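PDB 2EF5: arginase from Thermus thermophilus, which probably catalyses the manganese-dependent hydrolysis of L-arginine to L-ornithine and urea. Local coordinates for residues Glu1-Val6 with Leu38-Glu43; Arg79-Pro84 with Ala106-Arg111; Ala140-Leu145 with Phe154-Pro159; Leu244-Leu249 with Leu282-Lys287. All coordinates share one frame; numbering follows the deposited sequence.

Interaction 1 (Glu1-Val6 with Leu38-Glu43)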
loop_
_atom_site.group_PDB
_atom_site.type_symbol
_atom_site.label_atom_id
_atom_site.label_comp_id
_atom_site.label_asym_id
_atom_site.label_seq_id
_atom_site.Cartn_x
_atom_site.Cartn_y
_atom_site.Cartn_z
ATOM N N GLU A 1 44.804 -22.117 -3.868
ATOM C CA GLU A 1 45.812 -22.974 -3.179
ATOM C C GLU A 1 46.563 -22.238 -2.075
ATOM O O GLU A 1 46.934 -22.839 -1.070
ATOM C CB GLU A 1 46.824 -23.523 -4.193
ATOM C CG GLU A 1 47.312 -22.504 -5.216
ATOM C CD GLU A 1 48.646 -22.885 -5.840
ATOM O OE1 GLU A 1 48.793 -24.054 -6.259
ATOM O OE2 GLU A 1 49.543 -22.011 -5.915
ATOM N N ARG A 2 46.779 -20.940 -2.258
ATOM C CA ARG A 2 47.513 -20.138 -1.285
ATOM C C ARG A 2 46.658 -19.160 -0.490
ATOM O O ARG A 2 45.799 -18.469 -1.039
ATOM C CB ARG A 2 48.631 -19.363 -1.985
ATOM C CG ARG A 2 49.747 -20.227 -2.562
ATOM C CD ARG A 2 50.641 -19.394 -3.477
ATOM N NE ARG A 2 49.903 -18.925 -4.650
ATOM C CZ ARG A 2 50.333 -17.991 -5.496
ATOM N NH1 ARG A 2 51.511 -17.409 -5.311
ATOM N NH2 ARG A 2 49.577 -17.634 -6.526
ATOM N N VAL A 3 46.921 -19.098 0.810
ATOM C CA VAL A 3 46.207 -18.203 1.709
ATOM C C VAL A 3 47.188 -17.436 2.587
ATOM O O VAL A 3 48.144 -18.005 3.118
ATOM C CB VAL A 3 45.237 -18.985 2.634
ATOM C CG1 VAL A 3 44.681 -18.063 3.712
ATOM C CG2 VAL A 3 44.106 -19.572 1.819
ATOM N N ALA A 4 46.949 -16.139 2.728
ATOM C CA ALA A 4 47.786 -15.297 3.568
ATOM C C ALA A 4 46.899 -14.703 4.659
ATOM O O ALA A 4 45.848 -14.133 4.371
ATOM C CB ALA A 4 48.426 -14.181 2.746
ATOM N N VAL A 5 47.325 -14.858 5.905
ATOM C CA VAL A 5 46.584 -14.340 7.052
ATOM C C VAL A 5 47.334 -13.180 7.694
ATOM O O VAL A 5 48.515 -13.300 8.023
ATOM C CB VAL A 5 46.397 -15.425 8.130
ATOM C CG1 VAL A 5 45.720 -14.835 9.354
ATOM C CG2 VAL A 5 45.578 -16.582 7.573
ATOM N N VAL A 6 46.651 -12.057 7.868
ATOM C CA VAL A 6 47.268 -10.901 8.504
ATOM C C VAL A 6 46.317 -10.332 9.549
ATOM O O VAL A 6 45.109 -10.248 9.323
ATOM C CB VAL A 6 47.619 -9.807 7.481
ATOM C CG1 VAL A 6 46.369 -9.329 6.774
ATOM C CG2 VAL A 6 48.299 -8.650 8.183
ATOM N N LEU A 38 42.415 -28.318 5.245
ATOM C CA LEU A 38 41.518 -28.160 4.114
ATOM C C LEU A 38 42.273 -28.247 2.784
ATOM O O LEU A 38 41.665 -28.268 1.711
ATOM C CB LEU A 38 40.793 -26.819 4.238
ATOM C CG LEU A 38 39.484 -26.608 3.481
ATOM C CD1 LEU A 38 38.496 -27.704 3.840
ATOM C CD2 LEU A 38 38.913 -25.240 3.848
ATOM N N GLY A 39 43.599 -28.289 2.853
ATOM C CA GLY A 39 44.394 -28.401 1.643
ATOM C C GLY A 39 45.118 -27.149 1.186
ATOM O O GLY A 39 45.822 -27.173 0.181
ATOM N N TYR A 40 44.955 -26.051 1.914
ATOM C CA TYR A 40 45.599 -24.796 1.544
ATOM C C TYR A 40 46.998 -24.684 2.131
ATOM O O TYR A 40 47.280 -25.221 3.200
ATOM C CB TYR A 40 44.774 -23.602 2.052
ATOM C CG TYR A 40 43.470 -23.354 1.329
ATOM C CD1 TYR A 40 43.445 -22.690 0.102
ATOM C CD2 TYR A 40 42.259 -23.775 1.872
ATOM C CE1 TYR A 40 42.237 -22.452 -0.562
ATOM C CE2 TYR A 40 41.051 -23.543 1.216
ATOM C CZ TYR A 40 41.048 -22.884 0.003
ATOM O OH TYR A 40 39.854 -22.663 -0.645
ATOM N N THR A 41 47.883 -23.995 1.421
ATOM C CA THR A 41 49.225 -23.760 1.936
ATOM C C THR A 41 49.026 -22.376 2.542
ATOM O O THR A 41 48.629 -21.444 1.847
ATOM C CB THR A 41 50.281 -23.728 0.810
ATOM O OG1 THR A 41 49.996 -22.656 -0.095
ATOM C CG2 THR A 41 50.266 -25.036 0.045
ATOM N N VAL A 42 49.282 -22.255 3.837
ATOM C CA VAL A 42 49.046 -21.005 4.551
ATOM C C VAL A 42 50.259 -20.294 5.128
ATOM O O VAL A 42 51.169 -20.920 5.673
ATOM C CB VAL A 42 48.044 -21.248 5.706
ATOM C CG1 VAL A 42 47.594 -19.919 6.311
ATOM C CG2 VAL A 42 46.863 -22.052 5.195
ATOM N N GLU A 43 50.240 -18.971 5.022
ATOM C CA GLU A 43 51.305 -18.124 5.540
ATOM C C GLU A 43 50.742 -17.026 6.453
ATOM O O GLU A 43 49.850 -16.273 6.065
ATOM C CB GLU A 43 52.080 -17.480 4.382
ATOM C CG GLU A 43 52.838 -16.227 4.784
ATOM C CD GLU A 43 53.762 -15.708 3.701
ATOM O OE1 GLU A 43 53.318 -15.579 2.540
ATOM O OE2 GLU A 43 54.934 -15.421 4.023
#
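Glu1 and Thr41 begin a run of parallel pairing between strand 2-6 and strand 41-43. Glu1 O accepts twice from one residue: Thr41 N comes in at 2.9 Å with an N-H...O angle of 172°, and Thr41 OG1 lies at 3.2 Å, above the carbonyl plane. The hydroxyl gets there by standing between its backbone N and carbonyl carbon (chi1 62°), which also sets OG1 alongside Arg2, 3.5 Å from CG. The pairing then alternates: Val3 N to Thr41 O (3.1 Å), Glu43 N to Val3 O (3.0 Å), Val5 N to Glu43 O (2.9 Å). On the opposite face of the sheet, Val3 CG2 approaches the Tyr40 ring obliquely, 3.6 Å from CD1, and Val5 CG2 reaches Val42 CG1. With an alanine here instead of Tyr40, Val3 CG2 would probably lose its ring neighbour and Leu285 O the phenol hydroxyl bonded to it. Gly39, in a Schellman motif, ends helix 31-37 just before the strand, and Leu32 and Leu35 of that helix cover Val42. Two helices thus connect adjacent parallel strands, a beta-alpha-beta crossover at one border of the eight-stranded sheet of the arginase fold, with strand 87-93 flanking strand 2-8 on its other side. Near-straight backbone bonds hold the register, Val3 and Val42 make the face beneath helix 31-37 apolar, and Tyr40 adds a polar tie.

Interaction 2 (Arg79-Pro84 with Ala106-Arg111)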
loop_
_atom_site.group_PDB
_atom_site.type_symbol
_atom_site.label_atom_id
_atom_site.label_comp_id
_atom_site.label_asym_id
_atom_site.label_seq_id
_atom_site.Cartn_x
_atom_site.Cartn_y
_atom_site.Cartn_z
ATOM N N ARG A 79 50.186 -3.702 2.191
ATOM C CA ARG A 79 50.603 -5.076 2.423
ATOM C C ARG A 79 49.824 -6.050 1.546
ATOM O O ARG A 79 50.396 -6.987 0.994
ATOM C CB ARG A 79 50.415 -5.446 3.897
ATOM C CG ARG A 79 50.881 -6.848 4.231
ATOM C CD ARG A 79 52.396 -6.935 4.334
ATOM N NE ARG A 79 52.879 -8.285 4.053
ATOM C CZ ARG A 79 53.937 -8.837 4.635
ATOM N NH1 ARG A 79 54.627 -8.155 5.542
ATOM N NH2 ARG A 79 54.317 -10.066 4.306
ATOM N N LEU A 80 48.522 -5.821 1.416
ATOM C CA LEU A 80 47.674 -6.689 0.605
ATOM C C LEU A 80 47.893 -6.468 -0.895
ATOM O O LEU A 80 47.908 -7.421 -1.678
ATOM C CB LEU A 80 46.196 -6.466 0.955
ATOM C CG LEU A 80 45.735 -6.833 2.375
ATOM C CD1 LEU A 80 44.238 -6.592 2.500
ATOM C CD2 LEU A 80 46.057 -8.289 2.670
ATOM N N ALA A 81 48.063 -5.213 -1.294
ATOM C CA ALA A 81 48.269 -4.889 -2.701
ATOM C C ALA A 81 49.578 -5.490 -3.199
ATOM O O ALA A 81 49.724 -5.792 -4.381
ATOM C CB ALA A 81 48.283 -3.375 -2.899
ATOM N N ALA A 82 50.525 -5.669 -2.288
ATOM C CA ALA A 82 51.823 -6.221 -2.645
ATOM C C ALA A 82 51.845 -7.745 -2.739
ATOM O O ALA A 82 52.825 -8.320 -3.217
ATOM C CB ALA A 82 52.876 -5.748 -1.646
ATOM N N LEU A 83 50.783 -8.404 -2.288
ATOM C CA LEU A 83 50.733 -9.863 -2.346
ATOM C C LEU A 83 50.718 -10.379 -3.780
ATOM O O LEU A 83 50.123 -9.764 -4.658
ATOM C CB LEU A 83 49.483 -10.395 -1.626
ATOM C CG LEU A 83 49.472 -10.388 -0.094
ATOM C CD1 LEU A 83 48.120 -10.854 0.415
ATOM C CD2 LEU A 83 50.570 -11.297 0.428
ATOM N N PRO A 84 51.404 -11.500 -4.046
ATOM C CA PRO A 84 51.363 -11.996 -5.423
ATOM C C PRO A 84 49.903 -12.376 -5.681
ATOM O O PRO A 84 49.239 -12.903 -4.791
ATOM C CB PRO A 84 52.301 -13.202 -5.381
ATOM C CG PRO A 84 52.229 -13.660 -3.953
ATOM C CD PRO A 84 52.242 -12.358 -3.193
ATOM N N ALA A 106 42.892 -5.366 -1.173
ATOM C CA ALA A 106 42.546 -6.626 -1.835
ATOM C C ALA A 106 41.914 -6.438 -3.212
ATOM O O ALA A 106 41.950 -7.345 -4.044
ATOM C CB ALA A 106 41.602 -7.448 -0.940
ATOM N N ALA A 107 41.332 -5.268 -3.448
ATOM C CA ALA A 107 40.685 -4.982 -4.721
ATOM C C ALA A 107 41.695 -4.891 -5.861
ATOM O O ALA A 107 41.364 -5.158 -7.019
ATOM C CB ALA A 107 39.893 -3.688 -4.621
ATOM N N ARG A 108 42.923 -4.503 -5.532
ATOM C CA ARG A 108 43.980 -4.383 -6.530
ATOM C C ARG A 108 43.613 -3.462 -7.685
ATOM O O ARG A 108 43.965 -3.726 -8.832
ATOM C CB ARG A 108 44.339 -5.764 -7.085
ATOM C CG ARG A 108 44.927 -6.687 -6.051
ATOM C CD ARG A 108 45.534 -7.923 -6.673
ATOM N NE ARG A 108 46.422 -8.565 -5.715
ATOM C CZ ARG A 108 47.473 -7.962 -5.171
ATOM N NH1 ARG A 108 47.765 -6.712 -5.503
ATOM N NH2 ARG A 108 48.215 -8.594 -4.277
ATOM N N GLY A 109 42.896 -2.386 -7.384
ATOM C CA GLY A 109 42.520 -1.445 -8.424
ATOM C C GLY A 109 41.416 -1.896 -9.362
ATOM O O GLY A 109 40.989 -1.127 -10.220
ATOM N N ARG A 110 40.946 -3.129 -9.213
ATOM C CA ARG A 110 39.882 -3.618 -10.080
ATOM C C ARG A 110 38.522 -3.550 -9.396
ATOM O O ARG A 110 38.434 -3.389 -8.179
ATOM C CB ARG A 110 40.172 -5.055 -10.532
ATOM C CG ARG A 110 39.158 -5.621 -11.538
ATOM C CD ARG A 110 38.784 -4.605 -12.633
ATOM N NE ARG A 110 39.945 -4.106 -13.368
ATOM C CZ ARG A 110 40.627 -4.808 -14.268
ATOM N NH1 ARG A 110 40.265 -6.051 -14.556
ATOM N NH2 ARG A 110 41.676 -4.271 -14.879
ATOM N N ARG A 111 37.467 -3.663 -10.193
ATOM C CA ARG A 111 36.103 -3.614 -9.692
ATOM C C ARG A 111 35.775 -4.896 -8.931
ATOM O O ARG A 111 35.862 -5.991 -9.480
ATOM C CB ARG A 111 35.131 -3.447 -10.862
ATOM C CG ARG A 111 33.676 -3.313 -10.456
ATOM C CD ARG A 111 32.754 -3.349 -11.663
ATOM N NE ARG A 111 31.354 -3.210 -11.277
ATOM C CZ ARG A 111 30.328 -3.360 -12.107
ATOM N NH1 ARG A 111 30.537 -3.661 -13.383
ATOM N NH2 ARG A 111 29.089 -3.206 -11.660
#
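Arg108 reaches across to the carbonyl-rich end of helix 66-81, and its polar contacts dominate the meeting with residues 79-84. NH1 donates to Ala81 O in a nearly straight bond, N-H...O angle 171°, though the modelled separation of 2.4 Å is very short. A second, weak bond to the same oxygen comes from NH2 at 3.2 Å; the position of NH2 is doubtful, because it sits too close to Leu83 O in the model. Ala81 O lies at the guanidinium edge, near its plane. The side chain spans the gap by running extended from CG to NE, with CG anti to the carbonyl carbon (chi1 -64°). Gathered carbonyls at a helix C-terminus would probably attract this positive charge.

Both segments are exits from helices that lead into parallel strands of the arginase alpha/beta fold: helix 66-81 precedes strand 87-93, while helix 99-107 precedes strand 113-117. Arg108, with positive phi, starts the departure from the second helix in a type I' turn closed by Arg110 N to Ala107 O, 3.0 Å.

Apolar contact is lighter: Leu80 CD1 lies 4.4 Å from Ala106 CB, with Leu80 CB near the backbone of Ala106, where two helix ends come together. Leu80 also packs on Pro89 and Val91 of strand 87-93, and Leu83 on Pro89 and on Ala4 of strand 2-8.

Interaction 3 (Ala140-Leu145 with Phe154-Pro159)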
loop_
_atom_site.group_PDB
_atom_site.type_symbol
_atom_site.label_atom_id
_atom_site.label_comp_id
_atom_site.label_asym_id
_atom_site.label_seq_id
_atom_site.Cartn_x
_atom_site.Cartn_y
_atom_site.Cartn_z
ATOM N N ALA A 140 30.896 3.267 4.270
ATOM C CA ALA A 140 30.580 4.539 3.626
ATOM C C ALA A 140 31.858 5.018 2.947
ATOM O O ALA A 140 31.868 5.297 1.752
ATOM C CB ALA A 140 30.117 5.553 4.658
ATOM N N VAL A 141 32.941 5.089 3.715
ATOM C CA VAL A 141 34.233 5.519 3.192
ATOM C C VAL A 141 34.596 4.731 1.934
ATOM O O VAL A 141 34.927 5.311 0.899
ATOM C CB VAL A 141 35.353 5.318 4.242
ATOM C CG1 VAL A 141 36.715 5.586 3.618
ATOM C CG2 VAL A 141 35.126 6.242 5.421
ATOM N N LEU A 142 34.539 3.406 2.021
ATOM C CA LEU A 142 34.860 2.565 0.875
ATOM C C LEU A 142 33.991 2.935 -0.316
ATOM O O LEU A 142 34.408 2.793 -1.467
ATOM C CB LEU A 142 34.653 1.087 1.215
ATOM C CG LEU A 142 35.714 0.454 2.115
ATOM C CD1 LEU A 142 35.213 -0.888 2.636
ATOM C CD2 LEU A 142 37.016 0.271 1.328
ATOM N N SER A 143 32.781 3.408 -0.035
ATOM C CA SER A 143 31.851 3.798 -1.089
ATOM C C SER A 143 32.076 5.237 -1.548
ATOM O O SER A 143 31.350 5.738 -2.409
ATOM C CB SER A 143 30.406 3.633 -0.610
ATOM O OG SER A 143 30.105 2.268 -0.374
ATOM N N GLY A 144 33.078 5.891 -0.965
ATOM C CA GLY A 144 33.392 7.260 -1.338
ATOM C C GLY A 144 32.668 8.358 -0.580
ATOM O O GLY A 144 32.656 9.502 -1.025
ATOM N N LEU A 145 32.071 8.021 0.558
ATOM C CA LEU A 145 31.349 8.999 1.369
ATOM C C LEU A 145 32.005 9.142 2.737
ATOM O O LEU A 145 32.299 8.145 3.396
ATOM C CB LEU A 145 29.895 8.558 1.566
ATOM C CG LEU A 145 29.029 8.321 0.326
ATOM C CD1 LEU A 145 27.738 7.645 0.749
ATOM C CD2 LEU A 145 28.745 9.640 -0.385
ATOM N N PHE A 154 41.026 5.447 0.520
ATOM C CA PHE A 154 40.312 4.184 0.691
ATOM C C PHE A 154 39.075 3.960 -0.174
ATOM O O PHE A 154 38.523 2.856 -0.175
ATOM C CB PHE A 154 39.948 3.982 2.163
ATOM C CG PHE A 154 41.136 3.997 3.086
ATOM C CD1 PHE A 154 42.237 3.196 2.824
ATOM C CD2 PHE A 154 41.165 4.835 4.198
ATOM C CE1 PHE A 154 43.352 3.228 3.649
ATOM C CE2 PHE A 154 42.275 4.876 5.032
ATOM C CZ PHE A 154 43.371 4.073 4.759
ATOM N N ARG A 155 38.625 4.976 -0.906
ATOM C CA ARG A 155 37.457 4.785 -1.765
ATOM C C ARG A 155 37.845 3.620 -2.670
ATOM O O ARG A 155 38.921 3.635 -3.270
ATOM C CB ARG A 155 37.178 6.041 -2.601
ATOM C CG ARG A 155 35.904 5.960 -3.444
ATOM C CD ARG A 155 35.549 7.307 -4.074
ATOM N NE ARG A 155 36.522 7.740 -5.076
ATOM C CZ ARG A 155 36.637 7.210 -6.290
ATOM N NH1 ARG A 155 35.837 6.220 -6.662
ATOM N NH2 ARG A 155 37.556 7.671 -7.133
ATOM N N ALA A 156 36.998 2.600 -2.768
ATOM C CA ALA A 156 37.363 1.461 -3.600
ATOM C C ALA A 156 36.214 0.650 -4.181
ATOM O O ALA A 156 36.448 -0.308 -4.916
ATOM C CB ALA A 156 38.299 0.539 -2.820
ATOM N N VAL A 157 34.979 1.014 -3.869
ATOM C CA VAL A 157 33.856 0.265 -4.411
ATOM C C VAL A 157 32.683 1.162 -4.763
ATOM O O VAL A 157 32.455 2.182 -4.114
ATOM C CB VAL A 157 33.360 -0.805 -3.415
ATOM C CG1 VAL A 157 32.722 -0.136 -2.211
ATOM C CG2 VAL A 157 32.364 -1.741 -4.095
ATOM N N ASP A 158 31.948 0.783 -5.801
ATOM C CA ASP A 158 30.778 1.541 -6.214
ATOM C C ASP A 158 29.635 1.045 -5.338
ATOM O O ASP A 158 29.462 -0.160 -5.174
ATOM C CB ASP A 158 30.459 1.267 -7.685
ATOM C CG ASP A 158 29.325 2.133 -8.211
ATOM O OD1 ASP A 158 28.225 2.120 -7.618
ATOM O OD2 ASP A 158 29.538 2.834 -9.224
ATOM N N PRO A 159 28.843 1.963 -4.767
ATOM C CA PRO A 159 27.714 1.601 -3.904
ATOM C C PRO A 159 26.828 0.515 -4.503
ATOM O O PRO A 159 26.207 -0.262 -3.777
ATOM C CB PRO A 159 26.966 2.925 -3.743
ATOM C CG PRO A 159 28.061 3.936 -3.810
ATOM C CD PRO A 159 28.916 3.424 -4.951
#
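The Schellman turn that ends helix 138-142 is held by the loop after helix 148-154, where Leu142 meets Ala156 and Val157. Leu142 O, at the helix end, accepts from two successive backbone amides: Ala156 N at 2.9 Å, almost straight at 174°, and Val157 N at 3.0 Å and 157°. Both donors are tilted from the carbonyl plane. Ser143 CA adds a C-H...O contact to Val157 O at 3.5 Å, and Ser143 OG turns back to Leu139 O of its own helix.

Gly144, with positive phi, completes the Schellman motif through Gly144 N to Val141 O and Leu145 N to Ala140 O. Arg155 lies across this turn, its CD 3.5 Å from Gly144 CA; a beta carbon at Gly144 would probably run into that methylene. Helices 138-142 and 148-154 belong to the connection between neighbouring parallel strands 113-117 and 162-167 of the arginase sheet, and the contact brings the ends of both helices together.

Side chains pack around these backbone bonds. Leu142 sends CD2 to 3.3 Å from Phe154 O. Val157 places CG1 between its backbone N and carbonyl carbon (chi1 68°), which brings that methyl to 3.5 Å from Leu142 O and against Leu142 CB. Val141 and Phe154 lie side by side, CG1 to CB 3.9 Å, while Pro159 CG abuts Ser143 CB at 4.0 Å. Beyond them, Leu142 packs on Val103 and Trp116, and Met100 touches both Val141 and Phe154.

Interaction 4 (Leu244-Leu249 with Leu282-Lys287). With GAI (guanidine), chain I.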
loop_
_atom_site.group_PDB
_atom_site.type_symbol
_atom_site.label_atom_id
_atom_site.label_comp_id
_atom_site.label_asym_id
_atom_site.label_seq_id
_atom_site.Cartn_x
_atom_site.Cartn_y
_atom_site.Cartn_z
ATOM N N LEU A 244 25.355 -21.686 5.740
ATOM C CA LEU A 244 24.732 -21.796 4.420
ATOM C C LEU A 244 25.164 -20.627 3.530
ATOM O O LEU A 244 25.529 -20.818 2.370
ATOM C CB LEU A 244 23.206 -21.802 4.522
ATOM C CG LEU A 244 22.543 -21.903 3.141
ATOM C CD1 LEU A 244 22.900 -23.247 2.501
ATOM C CD2 LEU A 244 21.041 -21.762 3.271
ATOM N N LEU A 245 25.112 -19.417 4.077
ATOM C CA LEU A 245 25.514 -18.232 3.325
ATOM C C LEU A 245 26.939 -18.378 2.806
ATOM O O LEU A 245 27.218 -18.090 1.636
ATOM C CB LEU A 245 25.422 -16.983 4.201
ATOM C CG LEU A 245 25.886 -15.691 3.521
ATOM C CD1 LEU A 245 25.026 -15.412 2.288
ATOM C CD2 LEU A 245 25.795 -14.549 4.510
ATOM N N MET A 246 27.836 -18.823 3.679
ATOM C CA MET A 246 29.229 -19.011 3.304
ATOM C C MET A 246 29.385 -20.083 2.229
ATOM O O MET A 246 30.149 -19.903 1.285
ATOM C CB MET A 246 30.072 -19.394 4.530
ATOM C CG MET A 246 30.160 -18.336 5.610
ATOM S SD MET A 246 30.888 -16.756 5.081
ATOM C CE MET A 246 29.440 -15.739 4.960
ATOM N N GLU A 247 28.665 -21.193 2.371
ATOM C CA GLU A 247 28.766 -22.285 1.405
ATOM C C GLU A 247 28.262 -21.895 0.015
ATOM O O GLU A 247 28.850 -22.284 -0.998
ATOM C CB GLU A 247 27.997 -23.517 1.905
ATOM C CG GLU A 247 28.449 -24.020 3.275
ATOM C CD GLU A 247 27.512 -25.075 3.849
ATOM O OE1 GLU A 247 26.289 -24.955 3.654
ATOM O OE2 GLU A 247 27.989 -26.013 4.515
ATOM N N ILE A 248 27.180 -21.126 -0.044
ATOM C CA ILE A 248 26.651 -20.725 -1.338
ATOM C C ILE A 248 27.588 -19.710 -1.998
ATOM O O ILE A 248 27.784 -19.741 -3.207
ATOM C CB ILE A 248 25.221 -20.160 -1.204
ATOM C CG1 ILE A 248 24.275 -21.278 -0.739
ATOM C CG2 ILE A 248 24.749 -19.606 -2.538
ATOM C CD1 ILE A 248 22.819 -20.848 -0.532
ATOM N N LEU A 249 28.184 -18.825 -1.207
ATOM C CA LEU A 249 29.125 -17.861 -1.765
ATOM C C LEU A 249 30.353 -18.633 -2.248
ATOM O O LEU A 249 30.920 -18.322 -3.304
ATOM C CB LEU A 249 29.535 -16.813 -0.719
ATOM C CG LEU A 249 28.424 -15.857 -0.258
ATOM C CD1 LEU A 249 28.955 -14.922 0.826
ATOM C CD2 LEU A 249 27.892 -15.059 -1.440
ATOM N N LEU A 282 36.216 -21.381 7.011
ATOM C CA LEU A 282 36.456 -22.668 6.365
ATOM C C LEU A 282 35.362 -22.959 5.335
ATOM O O LEU A 282 35.650 -23.393 4.214
ATOM C CB LEU A 282 36.525 -23.781 7.415
ATOM C CG LEU A 282 37.610 -23.628 8.494
ATOM C CD1 LEU A 282 37.505 -24.805 9.470
ATOM C CD2 LEU A 282 39.004 -23.568 7.855
ATOM N N SER A 283 34.109 -22.706 5.702
ATOM C CA SER A 283 33.016 -22.939 4.767
ATOM C C SER A 283 33.138 -22.010 3.566
ATOM O O SER A 283 32.880 -22.411 2.429
ATOM C CB SER A 283 31.663 -22.710 5.437
ATOM O OG SER A 283 31.425 -23.664 6.449
ATOM N N LEU A 284 33.523 -20.763 3.811
ATOM C CA LEU A 284 33.664 -19.814 2.717
ATOM C C LEU A 284 34.766 -20.253 1.764
ATOM O O LEU A 284 34.705 -19.985 0.563
ATOM C CB LEU A 284 33.973 -18.414 3.254
ATOM C CG LEU A 284 34.027 -17.314 2.192
ATOM C CD1 LEU A 284 32.658 -17.140 1.562
ATOM C CD2 LEU A 284 34.478 -16.006 2.825
ATOM N N LEU A 285 35.781 -20.924 2.301
ATOM C CA LEU A 285 36.882 -21.396 1.478
ATOM C C LEU A 285 36.737 -22.825 0.936
ATOM O O LEU A 285 37.716 -23.455 0.552
ATOM C CB LEU A 285 38.204 -21.235 2.237
ATOM C CG LEU A 285 38.837 -19.851 2.012
ATOM C CD1 LEU A 285 37.887 -18.747 2.469
ATOM C CD2 LEU A 285 40.147 -19.767 2.757
ATOM N N GLY A 286 35.515 -23.341 0.905
ATOM C CA GLY A 286 35.321 -24.665 0.338
ATOM C C GLY A 286 35.011 -25.872 1.204
ATOM O O GLY A 286 34.691 -26.936 0.664
ATOM N N LYS A 287 35.102 -25.748 2.525
ATOM C CA LYS A 287 34.802 -26.900 3.369
ATOM C C LYS A 287 33.328 -27.245 3.192
ATOM O O LYS A 287 32.461 -26.375 3.278
ATOM C CB LYS A 287 35.093 -26.608 4.848
ATOM C CG LYS A 287 35.006 -27.854 5.742
ATOM C CD LYS A 287 35.477 -27.595 7.175
ATOM C CE LYS A 287 35.476 -28.888 7.999
ATOM N NZ LYS A 287 35.879 -28.669 9.425
HETATM C C GAI I . 25.174 -26.075 6.864
HETATM N N1 GAI I . 24.685 -25.486 5.761
HETATM N N2 GAI I . 24.389 -26.229 7.932
HETATM N N3 GAI I . 26.439 -26.509 6.891
HETATM O O HOH W 1 30.498 -25.944 5.307
#
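Glu247 turns CG anti to its carbonyl carbon (chi1 -57°) and then runs extended, passing Ser283 CB before its carboxylate meets a bound guanidine; Ser283 OG, likewise anti to its carbonyl carbon, points to the same end of the interface. The carboxylate binds guanidine through both oxygens: N1 donates to OE1 at 2.7 Å, N3 to OE2 at 2.9 Å with an N-H...O angle of 173°. The two flat groups are not coplanar but turned about 42° against each other. OE2 also receives a hydrogen bond from a water at 2.6 Å. That water donates as well to Lys287 O at 2.9 Å and accepts from Ser283 OG at 2.7 Å, so it ties Glu247 to the end of helix 272-284. A Schellman motif at Gly286 shapes this end, and Ser283 OG is also bonded to His243, which lines the guanidine pocket with Arg240 and Ile289.

Away from the ligand the two helices pack through apolar groups. Met246 CB touches Ser283 CB at 3.8 Å; its chain, bent at chi2 and chi3, carries SD across Leu284, 4.0 Å from CB. Leu249 CB meets Leu284 CD1 at 3.9 Å, and both leucines continue onto Val255 of the sheet.

An alanine in place of Glu247 would probably leave guanidine without its carboxylate mate and the water without one of its acceptors. A hydrogen bond to each carboxylate oxygen and a probable charge attraction, if the guanidine is protonated, are consistent with binding here, while the water carries the site's polar contacts over to the neighbouring helix.

Interactions 1 and 2 are in contact at the sheet: Ala4 CB lies 4.1 Å from Leu83 CD1, and Val6 CG1 4.2 Å from Leu80 CD2. Interaction 1 also meets interaction 4 on the other face, where Tyr40 OH is 2.6 Å from Leu285 O. Interactions 2 and 3 come within about 5 Å at their nearest atoms without touching; interactions 3 and 4 lie on opposite sides of the chain's centre. Interaction 3 approaches the manganese site, Leu142 being about 7 Å from His96, side chain to side chain, and about 10 Å from a manganese ion. Interaction 4 holds guanidine in a separate pocket; the Met246 side chain is about 14 Å from manganese.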